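Side-chain contacts in arsenic responsive repressor ArsR (Corynebacterium glutamicum ATCC 13032, PDB 6J0E), which probably represses transcription by binding operator DNA as a winged-helix dimer and lets go of it when As(III) binds: residues Lys36-Gly39 against Arg43-Ile46; Leu87-Val90 against Val95-His98. All blocks are in the same frame, centred on the assembly; numbering follows the deposited sequence.

Contact 1 (Lys36-Gly39 against Arg43-Ile46); sequences KVLG and RLRI
R43 reaches from helix 41-52 back to the end of helix 28-38 and takes hold of the carbonyl of V37, tying together two consecutive helices of the winged helix-turn-helix fold of ArsR repressors. The case illustrates how a long side chain can serve a backbone carbonyl near a helix C-terminus, where the helix's own amide donors run out. CG of R43 stands beside the backbone N (chi1 -72°), and from CG to NE the chain is extended, which carries the guanidinium alongside the last turn of the neighbouring helix. NH1 then donates to V37 O over 3.2 Å, fairly straight at 160°, with the oxygen at the guanidinium edge and close to its plane. CD of R43 also lies close to this oxygen, 3.1 Å away. R43 NE bonds ND1 of H77 on helix 71-83, which brings a third helix into the junction; with both NE and NH1 engaged, the rotation of the guanidinium is probably restricted. Next to this polar link, L38 and L44 are buried, and their side chains cross at about a right angle; F35 of the second subunit packs on L38, and Y31 of the second subunit on L44. L44 CD2 lies 4.0 Å from L38 CD2 and 3.5 Å from L38 O.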
loop_
_atom_site.group_PDB
_atom_site.type_symbol
_atom_site.label_atom_id
_atom_site.label_comp_id
_atom_site.label_asym_id
_atom_site.label_seq_id
_atom_site.Cartn_x
_atom_site.Cartn_y
_atom_site.Cartn_z
ATOM N N LYS B 36 5.232 8.087 -5.110
ATOM C CA LYS B 36 6.475 8.620 -5.582
ATOM C C LYS B 36 7.270 9.210 -4.392
ATOM O O LYS B 36 8.447 8.866 -4.236
ATOM C CB LYS B 36 6.157 9.630 -6.733
ATOM C CG LYS B 36 7.388 10.226 -7.297
ATOM C CD LYS B 36 6.969 11.015 -8.534
ATOM C CE LYS B 36 8.063 11.005 -9.522
ATOM N NZ LYS B 36 9.266 11.615 -8.899
ATOM N N VAL B 37 6.534 9.861 -3.464
ATOM C CA VAL B 37 7.092 10.384 -2.272
ATOM C C VAL B 37 7.664 9.254 -1.417
ATOM O O VAL B 37 8.687 9.378 -0.842
ATOM C CB VAL B 37 6.087 11.226 -1.450
ATOM C CG1 VAL B 37 6.685 11.564 -0.091
ATOM C CG2 VAL B 37 5.771 12.483 -2.156
ATOM N N LEU B 38 6.947 8.145 -1.339
ATOM C CA LEU B 38 7.342 6.993 -0.615
ATOM C C LEU B 38 8.467 6.183 -1.276
ATOM O O LEU B 38 9.057 5.332 -0.680
ATOM C CB LEU B 38 6.150 6.070 -0.368
ATOM C CG LEU B 38 5.078 6.593 0.582
ATOM C CD1 LEU B 38 4.031 5.517 0.670
ATOM C CD2 LEU B 38 5.717 6.766 2.043
ATOM N N GLY B 39 8.750 6.406 -2.546
ATOM C CA GLY B 39 9.793 5.635 -3.259
ATOM C C GLY B 39 11.124 6.231 -3.004
ATOM O O GLY B 39 11.883 6.295 -3.902
ATOM N N ARG B 43 13.289 7.871 3.318
ATOM C CA ARG B 43 11.948 8.214 3.796
ATOM C C ARG B 43 11.239 7.089 4.428
ATOM O O ARG B 43 10.564 7.223 5.431
ATOM C CB ARG B 43 11.017 8.799 2.681
ATOM C CG ARG B 43 11.398 10.192 2.282
ATOM C CD ARG B 43 10.747 10.736 1.081
ATOM N NE ARG B 43 11.538 11.853 0.659
ATOM C CZ ARG B 43 11.519 12.315 -0.590
ATOM N NH1 ARG B 43 10.856 11.638 -1.570
ATOM N NH2 ARG B 43 12.231 13.412 -0.844
ATOM N N LEU B 44 11.383 5.939 3.861
ATOM C CA LEU B 44 10.736 4.757 4.429
ATOM C C LEU B 44 11.281 4.402 5.778
ATOM O O LEU B 44 10.526 3.992 6.667
ATOM C CB LEU B 44 10.922 3.519 3.482
ATOM C CG LEU B 44 10.029 3.646 2.281
ATOM C CD1 LEU B 44 10.090 2.223 1.632
ATOM C CD2 LEU B 44 8.586 3.984 2.506
ATOM N N ARG B 45 12.598 4.462 5.893
ATOM C CA ARG B 45 13.248 4.327 7.233
ATOM C C ARG B 45 12.864 5.348 8.288
ATOM O O ARG B 45 12.759 4.958 9.472
ATOM C CB ARG B 45 14.745 4.270 7.110
ATOM C CG ARG B 45 15.186 3.070 6.306
ATOM C CD ARG B 45 16.583 2.488 6.638
ATOM N NE ARG B 45 17.601 3.521 6.640
ATOM C CZ ARG B 45 18.251 4.025 5.599
ATOM N NH1 ARG B 45 17.975 3.666 4.388
ATOM N NH2 ARG B 45 19.169 4.981 5.792
ATOM N N ILE B 46 12.688 6.579 7.903
ATOM C CA ILE B 46 12.185 7.564 8.826
ATOM C C ILE B 46 10.857 7.063 9.258
ATOM O O ILE B 46 10.606 7.056 10.468
ATOM C CB ILE B 46 12.085 8.977 8.278
ATOM C CG1 ILE B 46 13.457 9.427 7.887
ATOM C CG2 ILE B 46 11.326 9.819 9.285
ATOM C CD1 ILE B 46 13.641 10.826 7.290
#

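Contact 2 (Leu87-Val90 against Val95-His98)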
loop_
_atom_site.group_PDB
_atom_site.type_symbol
_atom_site.label_atom_id
_atom_site.label_comp_id
_atom_site.label_asym_id
_atom_site.label_seq_id
_atom_site.Cartn_x
_atom_site.Cartn_y
_atom_site.Cartn_z
ATOM N N LEU B 87 3.085 13.313 7.514
ATOM C CA LEU B 87 3.532 13.782 8.896
ATOM C C LEU B 87 2.921 15.126 9.117
ATOM O O LEU B 87 2.573 15.811 8.185
ATOM C CB LEU B 87 5.026 14.002 9.041
ATOM C CG LEU B 87 5.870 12.812 8.608
ATOM C CD1 LEU B 87 7.335 13.244 8.577
ATOM C CD2 LEU B 87 5.692 11.532 9.393
ATOM N N ASP B 88 2.871 15.507 10.368
ATOM C CA ASP B 88 2.647 16.972 10.558
ATOM C C ASP B 88 3.441 17.321 11.776
ATOM O O ASP B 88 4.122 16.477 12.323
ATOM C CB ASP B 88 1.196 17.388 10.699
ATOM C CG ASP B 88 0.520 16.786 11.852
ATOM O OD1 ASP B 88 1.099 16.128 12.691
ATOM O OD2 ASP B 88 -0.695 17.053 11.958
ATOM N N ARG B 89 3.427 18.608 12.059
ATOM C CA ARG B 89 4.321 19.106 13.062
ATOM C C ARG B 89 3.478 19.393 14.326
ATOM O O ARG B 89 2.369 19.943 14.250
ATOM C CB ARG B 89 5.010 20.344 12.533
ATOM C CG ARG B 89 5.976 20.156 11.391
ATOM C CD ARG B 89 5.996 21.349 10.445
ATOM N NE ARG B 89 6.496 22.567 11.115
ATOM C CZ ARG B 89 7.788 22.939 11.217
ATOM N NH1 ARG B 89 8.768 22.210 10.734
ATOM N NH2 ARG B 89 8.113 24.041 11.889
ATOM N N VAL B 90 4.054 19.111 15.458
ATOM C CA VAL B 90 3.372 19.447 16.743
ATOM C C VAL B 90 4.436 20.068 17.697
ATOM O O VAL B 90 5.583 19.695 17.693
ATOM C CB VAL B 90 2.624 18.270 17.337
ATOM C CG1 VAL B 90 1.507 17.804 16.358
ATOM C CG2 VAL B 90 3.605 17.196 17.673
ATOM N N VAL B 95 10.221 23.793 20.713
ATOM C CA VAL B 95 10.824 22.770 19.875
ATOM C C VAL B 95 9.770 22.158 18.926
ATOM O O VAL B 95 8.644 21.852 19.338
ATOM C CB VAL B 95 11.407 21.699 20.742
ATOM C CG1 VAL B 95 12.062 20.669 19.868
ATOM C CG2 VAL B 95 12.429 22.368 21.656
ATOM N N VAL B 96 10.142 21.968 17.665
ATOM C CA VAL B 96 9.207 21.360 16.672
ATOM C C VAL B 96 9.409 19.828 16.650
ATOM O O VAL B 96 10.518 19.368 16.389
ATOM C CB VAL B 96 9.484 21.856 15.268
ATOM C CG1 VAL B 96 8.641 21.069 14.246
ATOM C CG2 VAL B 96 9.186 23.372 15.087
ATOM N N LEU B 97 8.320 19.047 16.917
ATOM C CA LEU B 97 8.352 17.567 16.763
ATOM C C LEU B 97 7.581 17.179 15.490
ATOM O O LEU B 97 6.732 17.913 14.998
ATOM C CB LEU B 97 7.725 16.891 17.888
ATOM C CG LEU B 97 8.259 17.365 19.262
ATOM C CD1 LEU B 97 7.467 16.717 20.346
ATOM C CD2 LEU B 97 9.714 17.113 19.325
ATOM N N HIS B 98 7.895 15.988 14.948
ATOM C CA HIS B 98 7.123 15.467 13.809
ATOM C C HIS B 98 6.412 14.215 14.184
ATOM O O HIS B 98 6.966 13.380 14.885
ATOM C CB HIS B 98 8.148 15.179 12.740
ATOM C CG HIS B 98 8.445 16.371 11.937
ATOM N ND1 HIS B 98 9.408 17.228 12.272
ATOM C CD2 HIS B 98 7.876 16.861 10.802
ATOM C CE1 HIS B 98 9.471 18.216 11.406
ATOM N NE2 HIS B 98 8.600 17.976 10.440
HETATM O O HOH W 1 8.839 19.566 8.526
#
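Two backbone hydrogen bonds join V90 and L97: V90 N donates to L97 O at 3.0 Å, and L97 N returns the bond to V90 O at 2.9 Å. One residue along, R89 and H98 form the non-hydrogen-bonded pair, where CA of R89 makes a CA-H...O contact with L97 O. Both pairs belong to an antiparallel ladder; strands 87-92 and 95-100 form a beta hairpin, the wing of the winged helix-turn-helix domain. On the face carrying R89 and H98 the two side chains run side by side, and R89 CG sits 3.5 Å from H98 NE2. Bends at chi2 and chi3 (147° and 64°) then bring the guanidinium of R89 against V96 and nearly perpendicular to the imidazole, the planes 83° apart; R89 also touches a crystal neighbour, which may help set this conformation. CG1 of V96 rests over the centre of one guanidinium face, 3.6 Å above the plane, and CG2 approaches NH2. On the other face of the sheet, the side chains of V90 and L97 cross at about a right angle, V90 CG2 meeting L97 CB at 4.1 Å, and P57 packs against both.

Contact 1 closes before contact 2 opens along the chain, and both lie within the one ArsR-type helix-turn-helix region. Their centres are 18 Å apart and their nearest atoms about 5 Å, without touching. Contact 1 joins helices 28-38 and 41-52 beside the second subunit, whereas contact 2 is built within the hairpin 87-92/95-100, which the second subunit does not reach at these segments. Helix 71-83 bridges them: M81 touches both R43 and L87, and L87 also packs on L47 and L50 of helix 41-52. That helix carries A51 of the arsenic pocket and touches the second subunit, a position consistent with a path from metalloid to wing, though the contacts alone do not establish one.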